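Local coordinates for protein putative transcriptional coactivator P15 (Enterobacteria phage t5, PDB 4BG7) that probably binds DNA, as a phage homolog of the eukaryotic transcription coactivator PC4 that is implicated in recombination-dependent DNA replication, at residues L47-I50 / N51-F55; P64-L67 / E68-S71; Q72-Y75 / A76-I80; L87-V90 / Q91-E95. One frame throughout, in Å; residues are numbered along the deposited sequence.

Interaction 1: L47-I50 / N51-F55; sequences LLDI and NDEWF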
# COMPACT_ATOMS: atom_id res chain seq x y z
N LEU A 47 -17.95 -0.65 2.65
CA LEU A 47 -18.84 -1.74 2.34
C LEU A 47 -20.14 -1.24 1.81
O LEU A 47 -20.63 -0.21 2.22
CB LEU A 47 -19.16 -2.59 3.61
CG LEU A 47 -18.36 -3.87 3.81
CD1 LEU A 47 -16.87 -3.59 3.56
CD2 LEU A 47 -18.57 -4.44 5.19
N LEU A 48 -20.75 -2.03 0.92
CA LEU A 48 -22.04 -1.70 0.35
C LEU A 48 -23.12 -1.99 1.35
O LEU A 48 -23.03 -2.99 2.02
CB LEU A 48 -22.31 -2.54 -0.90
CG LEU A 48 -21.68 -2.11 -2.23
CD1 LEU A 48 -21.99 -3.17 -3.31
CD2 LEU A 48 -22.18 -0.72 -2.61
N ASP A 49 -24.15 -1.14 1.39
CA ASP A 49 -25.41 -1.48 1.97
C ASP A 49 -26.35 -2.06 0.95
O ASP A 49 -25.98 -2.17 -0.23
CB ASP A 49 -26.01 -0.34 2.80
CG ASP A 49 -26.84 0.68 1.99
OD1 ASP A 49 -26.77 0.73 0.73
OD2 ASP A 49 -27.56 1.44 2.69
N ILE A 50 -27.58 -2.44 1.39
CA ILE A 50 -28.55 -3.04 0.44
C ILE A 50 -29.09 -2.04 -0.58
O ILE A 50 -29.69 -2.43 -1.56
CB ILE A 50 -29.72 -3.72 1.16
CG1 ILE A 50 -30.56 -2.69 1.95
CG2 ILE A 50 -29.21 -4.80 2.04
CD1 ILE A 50 -31.93 -3.27 2.32
N ASN A 51 -28.89 -0.75 -0.34
CA ASN A 51 -29.31 0.30 -1.25
C ASN A 51 -28.20 0.66 -2.17
O ASN A 51 -28.31 1.62 -2.89
CB ASN A 51 -29.81 1.53 -0.45
CG ASN A 51 -30.83 1.16 0.61
OD1 ASN A 51 -32.00 0.92 0.30
ND2 ASN A 51 -30.39 1.04 1.87
N ASP A 52 -27.11 -0.11 -2.14
CA ASP A 52 -25.97 0.06 -3.01
C ASP A 52 -25.21 1.39 -2.80
O ASP A 52 -24.72 1.98 -3.76
CB ASP A 52 -26.35 -0.12 -4.50
CG ASP A 52 -26.58 -1.58 -4.88
OD1 ASP A 52 -25.66 -2.36 -4.85
OD2 ASP A 52 -27.68 -1.92 -5.27
N GLU A 53 -25.17 1.88 -1.55
CA GLU A 53 -24.36 3.02 -1.15
C GLU A 53 -23.17 2.48 -0.35
O GLU A 53 -23.28 1.47 0.34
CB GLU A 53 -25.19 3.99 -0.31
CG GLU A 53 -26.40 4.55 -1.07
CD GLU A 53 -27.24 5.52 -0.29
OE1 GLU A 53 -27.05 5.68 0.92
OE2 GLU A 53 -28.13 6.15 -0.88
N TRP A 54 -22.05 3.20 -0.42
CA TRP A 54 -20.78 2.84 0.24
C TRP A 54 -20.73 3.47 1.60
O TRP A 54 -20.98 4.68 1.77
CB TRP A 54 -19.61 3.37 -0.55
CG TRP A 54 -19.46 2.66 -1.85
CD1 TRP A 54 -19.75 3.16 -3.13
CD2 TRP A 54 -19.02 1.30 -2.05
NE1 TRP A 54 -19.52 2.20 -4.06
CE2 TRP A 54 -19.07 1.06 -3.49
CE3 TRP A 54 -18.62 0.28 -1.22
CZ2 TRP A 54 -18.74 -0.14 -4.03
CZ3 TRP A 54 -18.30 -0.94 -1.78
CH2 TRP A 54 -18.35 -1.13 -3.16
N PHE A 55 -20.44 2.62 2.59
CA PHE A 55 -20.35 3.01 3.96
C PHE A 55 -18.89 2.77 4.40
O PHE A 55 -18.41 1.65 4.36
CB PHE A 55 -21.29 2.14 4.82
CG PHE A 55 -22.71 2.59 4.79
CD1 PHE A 55 -23.51 2.35 3.66
CD2 PHE A 55 -23.30 3.20 5.90
CE1 PHE A 55 -24.82 2.78 3.62
CE2 PHE A 55 -24.61 3.67 5.86
CZ PHE A 55 -25.38 3.43 4.73
O HOH W 1 -28.48 3.77 2.05
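Leu47 and Phe55 form an antiparallel hydrogen-bonded pair, Leu47 N to Phe55 O and Phe55 N to Leu47 O both at 2.9 Å. One step on, Leu48 and Trp54 are a non-hydrogen-bonded pair, and Asp49 N donates to Glu53 O. A type I turn from Asp49 to Asp52 closes this beta hairpin. The polar grip comes from the Asp49 carboxylate, folded back over the turn with CG between its own N and carbonyl carbon (chi1 86°). Its OD1 takes an almost straight bond from Glu53 N at 3.0 Å and a weak one from Asn51 N, while OD2 accepts from Asn51 ND2 at 3.0 Å, the donor standing above the carboxylate plane. A water bridges OD2 to Glu53 OE1, weakly on the glutamate side, which may ease the proximity of two acids. Apolar contact lies on the sheet face bearing Leu48 and Trp54: Leu48 CD2 sits 3.6 Å from the centroid of the six-membered ring of the Trp54 indole, nearly on its normal, a CH-pi contact. The hairpin thus joins the end of strand 38-48 to the start of strand 54-64, and strand 26-35 flanks it, with Trp54 resting on Gln27 and Arg29 and Leu47 on Glu26.

Interaction 2: P64-L67 / E68-S71; sequences PYTL and ETTS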
# COMPACT_ATOMS: atom_id res chain seq x y z
N PRO A 64 2.97 3.95 9.41
CA PRO A 64 3.23 5.39 9.34
C PRO A 64 3.45 6.00 7.95
O PRO A 64 4.01 5.40 7.03
CB PRO A 64 4.50 5.57 10.20
CG PRO A 64 4.62 4.35 11.00
CD PRO A 64 3.86 3.26 10.33
N TYR A 65 2.95 7.22 7.82
CA TYR A 65 3.06 8.01 6.62
C TYR A 65 4.07 9.10 6.88
O TYR A 65 3.68 10.16 7.38
CB TYR A 65 1.70 8.65 6.31
CG TYR A 65 1.57 9.44 4.99
CD1 TYR A 65 1.74 8.83 3.74
CD2 TYR A 65 1.17 10.77 4.99
CE1 TYR A 65 1.53 9.55 2.55
CE2 TYR A 65 0.94 11.47 3.83
CZ TYR A 65 1.16 10.88 2.61
OH TYR A 65 0.91 11.62 1.47
N THR A 66 5.32 8.86 6.52
CA THR A 66 6.39 9.79 6.75
C THR A 66 7.17 9.87 5.44
O THR A 66 6.92 9.08 4.51
CB THR A 66 7.30 9.31 7.90
OG1 THR A 66 7.85 8.03 7.57
CG2 THR A 66 6.53 9.20 9.19
N LEU A 67 8.12 10.81 5.37
CA LEU A 67 9.07 10.84 4.22
C LEU A 67 9.80 9.52 4.09
O LEU A 67 9.98 9.01 2.98
CB LEU A 67 10.09 11.99 4.27
CG LEU A 67 9.49 13.40 4.23
CD1 LEU A 67 10.61 14.46 4.37
CD2 LEU A 67 8.56 13.67 3.05
N GLU A 68 10.22 8.95 5.21
CA GLU A 68 10.91 7.67 5.16
C GLU A 68 10.11 6.52 4.55
O GLU A 68 10.61 5.78 3.69
CB GLU A 68 11.32 7.21 6.56
CG GLU A 68 12.64 7.81 7.01
CD GLU A 68 13.62 6.76 7.52
OE1 GLU A 68 13.19 5.84 8.27
OE2 GLU A 68 14.82 6.84 7.15
N THR A 69 8.90 6.32 5.07
CA THR A 69 8.09 5.20 4.61
C THR A 69 7.60 5.42 3.18
O THR A 69 7.54 4.47 2.37
CB THR A 69 6.91 4.87 5.55
OG1 THR A 69 6.05 6.02 5.61
CG2 THR A 69 7.40 4.52 6.95
N THR A 70 7.24 6.64 2.85
CA THR A 70 6.76 6.93 1.52
C THR A 70 7.87 6.78 0.51
O THR A 70 7.66 6.15 -0.53
CB THR A 70 6.07 8.26 1.43
OG1 THR A 70 6.95 9.31 1.86
CG2 THR A 70 4.75 8.28 2.27
N SER A 71 9.07 7.32 0.82
CA SER A 71 10.26 7.17 -0.03
C SER A 71 10.64 5.68 -0.16
O SER A 71 10.94 5.19 -1.24
CB SER A 71 11.44 7.95 0.55
OG SER A 71 11.08 9.30 0.54
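Thr66 and Thr69 hold each other in both directions. Thr69 N donates to Thr66 OG1 at 3.2 Å with an angle of 171°, and Thr66 N returns a bond to Thr69 OG1 at 3.1 Å. With each OG1 between the N and the carbonyl carbon of its own residue (chi1 59° and 61°), the Thr66 hydroxyl turns forward to the helix and that of Thr69 back to the loop. Thr69 OG1 donates in turn to Pro64 O at 2.6 Å, tying the last residue of strand 54-64 to the helix start. This reciprocal pattern is a capping box, with Thr66 as N-cap of helix 67-83. Beyond it, the first turn is doubly bonded: Thr66 O accepts from Thr70 N and, from the opposite face of its plane, from Thr70 OG1 at 2.7 Å. Leu67 O is met in the same way by Ser71 N and Ser71 OG. The methyl CG2 of Thr70 lies obliquely against the Tyr65 ring, 3.4 Å from CD1. Tyr65 in turn packs on Leu39 and Met41 of strand 38-48, and its OH is hydrogen-bonded to Ser84 OG of the second subunit. Trp21 of that subunit covers Pro64 and Thr69.

Interaction 3: Q72-Y75 / A76-I80; sequences QLFY and AFTQI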
# COMPACT_ATOMS: atom_id res chain seq x y z
N GLN A 72 10.57 4.93 0.93
CA GLN A 72 10.88 3.48 0.81
C GLN A 72 9.86 2.75 -0.06
O GLN A 72 10.18 1.85 -0.81
CB GLN A 72 10.93 2.86 2.16
CG GLN A 72 11.25 1.37 2.21
CD GLN A 72 12.61 1.01 1.61
OE1 GLN A 72 13.45 1.89 1.41
NE2 GLN A 72 12.85 -0.30 1.36
N LEU A 73 8.59 3.08 0.08
CA LEU A 73 7.56 2.42 -0.75
C LEU A 73 7.74 2.78 -2.23
O LEU A 73 7.77 1.89 -3.09
CB LEU A 73 6.15 2.76 -0.24
CG LEU A 73 4.97 2.25 -1.06
CD1 LEU A 73 5.08 0.74 -1.32
CD2 LEU A 73 3.62 2.64 -0.39
N PHE A 74 7.97 4.05 -2.52
CA PHE A 74 8.15 4.55 -3.89
C PHE A 74 9.34 3.81 -4.49
O PHE A 74 9.28 3.23 -5.60
CB PHE A 74 8.42 6.08 -3.92
CG PHE A 74 8.28 6.72 -5.28
CD1 PHE A 74 9.29 6.62 -6.22
CD2 PHE A 74 7.13 7.44 -5.62
CE1 PHE A 74 9.16 7.19 -7.45
CE2 PHE A 74 6.97 8.03 -6.88
CZ PHE A 74 8.00 7.90 -7.80
N TYR A 75 10.41 3.76 -3.71
CA TYR A 75 11.60 2.99 -4.14
C TYR A 75 11.32 1.48 -4.39
O TYR A 75 11.69 0.89 -5.50
CB TYR A 75 12.75 3.23 -3.16
CG TYR A 75 13.80 2.15 -3.16
CD1 TYR A 75 14.74 2.08 -4.16
CD2 TYR A 75 13.73 1.11 -2.26
CE1 TYR A 75 15.69 1.07 -4.16
CE2 TYR A 75 14.64 0.12 -2.25
CZ TYR A 75 15.64 0.11 -3.19
OH TYR A 75 16.53 -0.92 -3.15
N ALA A 76 10.69 0.83 -3.40
CA ALA A 76 10.51 -0.65 -3.46
C ALA A 76 9.57 -1.02 -4.56
O ALA A 76 9.85 -2.01 -5.34
CB ALA A 76 10.05 -1.29 -2.10
N PHE A 77 8.50 -0.23 -4.68
CA PHE A 77 7.48 -0.47 -5.70
C PHE A 77 8.02 -0.21 -7.12
O PHE A 77 7.85 -1.04 -8.06
CB PHE A 77 6.28 0.41 -5.38
CG PHE A 77 5.07 0.19 -6.28
CD1 PHE A 77 4.65 -1.04 -6.64
CD2 PHE A 77 4.33 1.26 -6.67
CE1 PHE A 77 3.52 -1.21 -7.42
CE2 PHE A 77 3.17 1.09 -7.40
CZ PHE A 77 2.79 -0.14 -7.80
N THR A 78 8.73 0.88 -7.31
CA THR A 78 9.34 1.12 -8.62
C THR A 78 10.44 0.13 -8.90
O THR A 78 10.66 -0.20 -10.04
CB THR A 78 9.84 2.57 -8.85
OG1 THR A 78 10.76 2.93 -7.85
CG2 THR A 78 8.71 3.54 -8.87
N GLN A 79 11.11 -0.39 -7.88
CA GLN A 79 12.14 -1.38 -8.11
C GLN A 79 11.56 -2.72 -8.60
O GLN A 79 12.14 -3.38 -9.48
CB GLN A 79 12.95 -1.66 -6.86
CG GLN A 79 13.94 -2.80 -7.05
CD GLN A 79 15.04 -2.79 -6.04
OE1 GLN A 79 15.75 -1.78 -5.87
NE2 GLN A 79 15.18 -3.92 -5.31
N ILE A 80 10.47 -3.14 -7.97
CA ILE A 80 9.84 -4.40 -8.30
C ILE A 80 9.36 -4.26 -9.74
O ILE A 80 9.52 -5.21 -10.56
CB ILE A 80 8.69 -4.78 -7.29
CG1 ILE A 80 9.33 -5.29 -5.99
CG2 ILE A 80 7.76 -5.82 -7.93
CD1 ILE A 80 8.40 -5.46 -4.80
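With CG of Tyr75 turned opposite its main-chain nitrogen (chi1 158°) and CG of Gln79 likewise (chi1 174°), the two side chains run alongside each other, pointing the same way from successive turns of helix 67-83. This is an i to i+4 arrangement within a continuous alpha helix, whose regular bonds run from Ala76 N to Gln72 O, Phe77 N to Leu73 O and Gln79 N to Tyr75 O. The amide plane of Gln79 stands steeply to the phenol ring, 78° from it, and OE1 approaches the hydroxyl end, 3.3 Å from CZ and 3.0 Å from OH of Tyr75. On another side of the helix, Phe74 and Thr78 cross at a slant, the methyl CG2 of Thr78 lying 3.9 Å from Phe74 CE1. Leu73 CD1 reaches Phe77 CB more loosely, at 4.2 Å. Much of this part of the helix faces the dimer partner: Leu73 packs on Leu20, Ala76 on Ile18 and Ile80 on Tyr65, all three partners belonging to the second subunit, and Gln72 NE2 donates to Ile19 O of the second subunit. Within the helix, the hydroxyl of Thr78 turns back along the helix to the carbonyl of the preceding turn. Its OG1 donates to Phe74 O at 2.7 Å, while Thr78 N reaches that same oxygen at 3.0 Å from the opposite face of the carbonyl plane.

Interaction 4: L87-V90 / Q91-E95; sequences LHEV and QKRAE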
# COMPACT_ATOMS: atom_id res chain seq x y z
N LEU A 87 8.05 -0.86 -15.74
CA LEU A 87 7.81 0.45 -15.07
C LEU A 87 7.28 1.55 -15.97
O LEU A 87 6.31 2.31 -15.65
CB LEU A 87 9.06 0.88 -14.37
CG LEU A 87 8.95 2.21 -13.60
CD1 LEU A 87 7.85 2.14 -12.54
CD2 LEU A 87 10.30 2.40 -12.96
N HIS A 88 7.86 1.67 -17.17
CA HIS A 88 7.35 2.70 -18.09
C HIS A 88 5.89 2.56 -18.44
O HIS A 88 5.17 3.54 -18.49
CB HIS A 88 8.22 2.72 -19.38
CG HIS A 88 7.71 3.67 -20.43
ND1 HIS A 88 8.23 4.89 -20.61
CD2 HIS A 88 6.68 3.52 -21.40
CE1 HIS A 88 7.59 5.53 -21.62
NE2 HIS A 88 6.63 4.68 -22.11
N GLU A 89 5.44 1.34 -18.71
CA GLU A 89 4.02 1.12 -19.10
C GLU A 89 3.11 1.47 -17.87
O GLU A 89 2.12 2.20 -18.00
CB GLU A 89 3.79 -0.37 -19.52
CG GLU A 89 2.37 -0.71 -20.05
CD GLU A 89 1.79 0.33 -21.03
OE1 GLU A 89 2.33 0.50 -22.15
OE2 GLU A 89 0.77 0.98 -20.71
N VAL A 90 3.54 1.02 -16.69
CA VAL A 90 2.74 1.30 -15.45
C VAL A 90 2.64 2.81 -15.21
O VAL A 90 1.54 3.30 -14.92
CB VAL A 90 3.29 0.49 -14.25
CG1 VAL A 90 2.58 0.86 -12.93
CG2 VAL A 90 3.18 -0.99 -14.55
N GLN A 91 3.74 3.55 -15.35
CA GLN A 91 3.70 5.03 -15.21
C GLN A 91 2.84 5.74 -16.26
O GLN A 91 2.22 6.78 -15.98
CB GLN A 91 5.09 5.68 -15.11
CG GLN A 91 5.91 5.10 -13.95
CD GLN A 91 7.32 5.69 -13.80
OE1 GLN A 91 7.75 5.99 -12.69
NE2 GLN A 91 8.03 5.85 -14.90
N LYS A 92 2.77 5.17 -17.45
CA LYS A 92 1.98 5.75 -18.55
C LYS A 92 0.51 5.56 -18.24
O LYS A 92 -0.27 6.49 -18.26
CB LYS A 92 2.33 5.04 -19.87
CG LYS A 92 1.55 5.54 -21.10
CD LYS A 92 1.56 4.47 -22.19
CE LYS A 92 0.75 4.90 -23.41
NZ LYS A 92 -0.65 4.36 -23.37
N ARG A 93 0.17 4.32 -17.92
CA ARG A 93 -1.18 3.93 -17.45
C ARG A 93 -1.59 4.71 -16.21
O ARG A 93 -2.75 5.05 -16.08
CB ARG A 93 -1.20 2.43 -17.14
CG ARG A 93 -2.46 1.69 -17.55
CD ARG A 93 -2.38 1.16 -18.98
NE ARG A 93 -2.86 -0.23 -19.08
CZ ARG A 93 -2.09 -1.32 -18.97
NH1 ARG A 93 -0.79 -1.23 -18.78
NH2 ARG A 93 -2.64 -2.52 -19.08
N ALA A 94 -0.65 4.98 -15.28
CA ALA A 94 -0.97 5.82 -14.08
C ALA A 94 -1.29 7.28 -14.44
O ALA A 94 -2.19 7.88 -13.84
CB ALA A 94 0.13 5.78 -13.02
N GLU A 95 -0.57 7.84 -15.40
CA GLU A 95 -0.86 9.22 -15.87
C GLU A 95 -2.21 9.25 -16.62
O GLU A 95 -2.99 10.20 -16.51
CB GLU A 95 0.29 9.73 -16.74
CG GLU A 95 0.17 11.16 -17.21
CD GLU A 95 0.13 12.19 -16.09
OE1 GLU A 95 0.07 11.81 -14.90
OE2 GLU A 95 0.16 13.39 -16.40
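Leu87 and Gln91 cover each other one turn apart at the start of helix 87-98. CD1 of Leu87 lies 3.8 Å from both CG and CD of Gln91, whose extended chain crosses the leucine branch, and Gln91 N gives a nearly straight bond to Leu87 O. This is the close-packed side of the helix: Leu87 also rests on Thr78, Leu81 and Ser82 of helix 67-83, and the buried Val90 packs on Leu81 and on Thr70 of the second subunit. Ala94 N donates to Val90 O at 2.8 Å, and its methyl faces Ser71 of that subunit. The charged side is looser. Glu89 bends at chi2 (44°), swinging its carboxylate toward Arg93, yet OE2 and NH1 of Arg93 stay 3.3 Å apart in a salt bridge whose hydrogen bond is weak, with carboxylate and guanidinium planes 73° apart. Lys92 NZ, 4.5 Å from Glu89 OE2, is beyond a salt bridge and pairs with Glu96 instead. Arg93 NH2 makes a salt bridge to Glu68 OE2 of the second subunit. One guanidinium thus has two acidic partners, the one in its own chain held only weakly, which would probably keep both glutamates ionised and link the two subunits electrostatically.

How the interactions relate
Along the chain the four contacts follow in series. Interaction 1 closes the hairpin between strands 38-48 and 54-64; interaction 2 starts at the far end of strand 54-64, its centre about 32 Å away on the opposite side of the chain's centre. Interactions 2 and 3 adjoin in sequence on helix 67-83, with centres about 12 Å apart. Interaction 4, on helix 87-98, lies about 14 Å from interaction 3 between centres and touches it where Leu87 CD2 packs 3.9 Å from Thr78 O. Interactions 2, 3 and 4 all meet the second subunit, whereas interaction 1 does not. The antiparallel sheet therefore carries its hairpin tip away from the dimer interface that both helices help build.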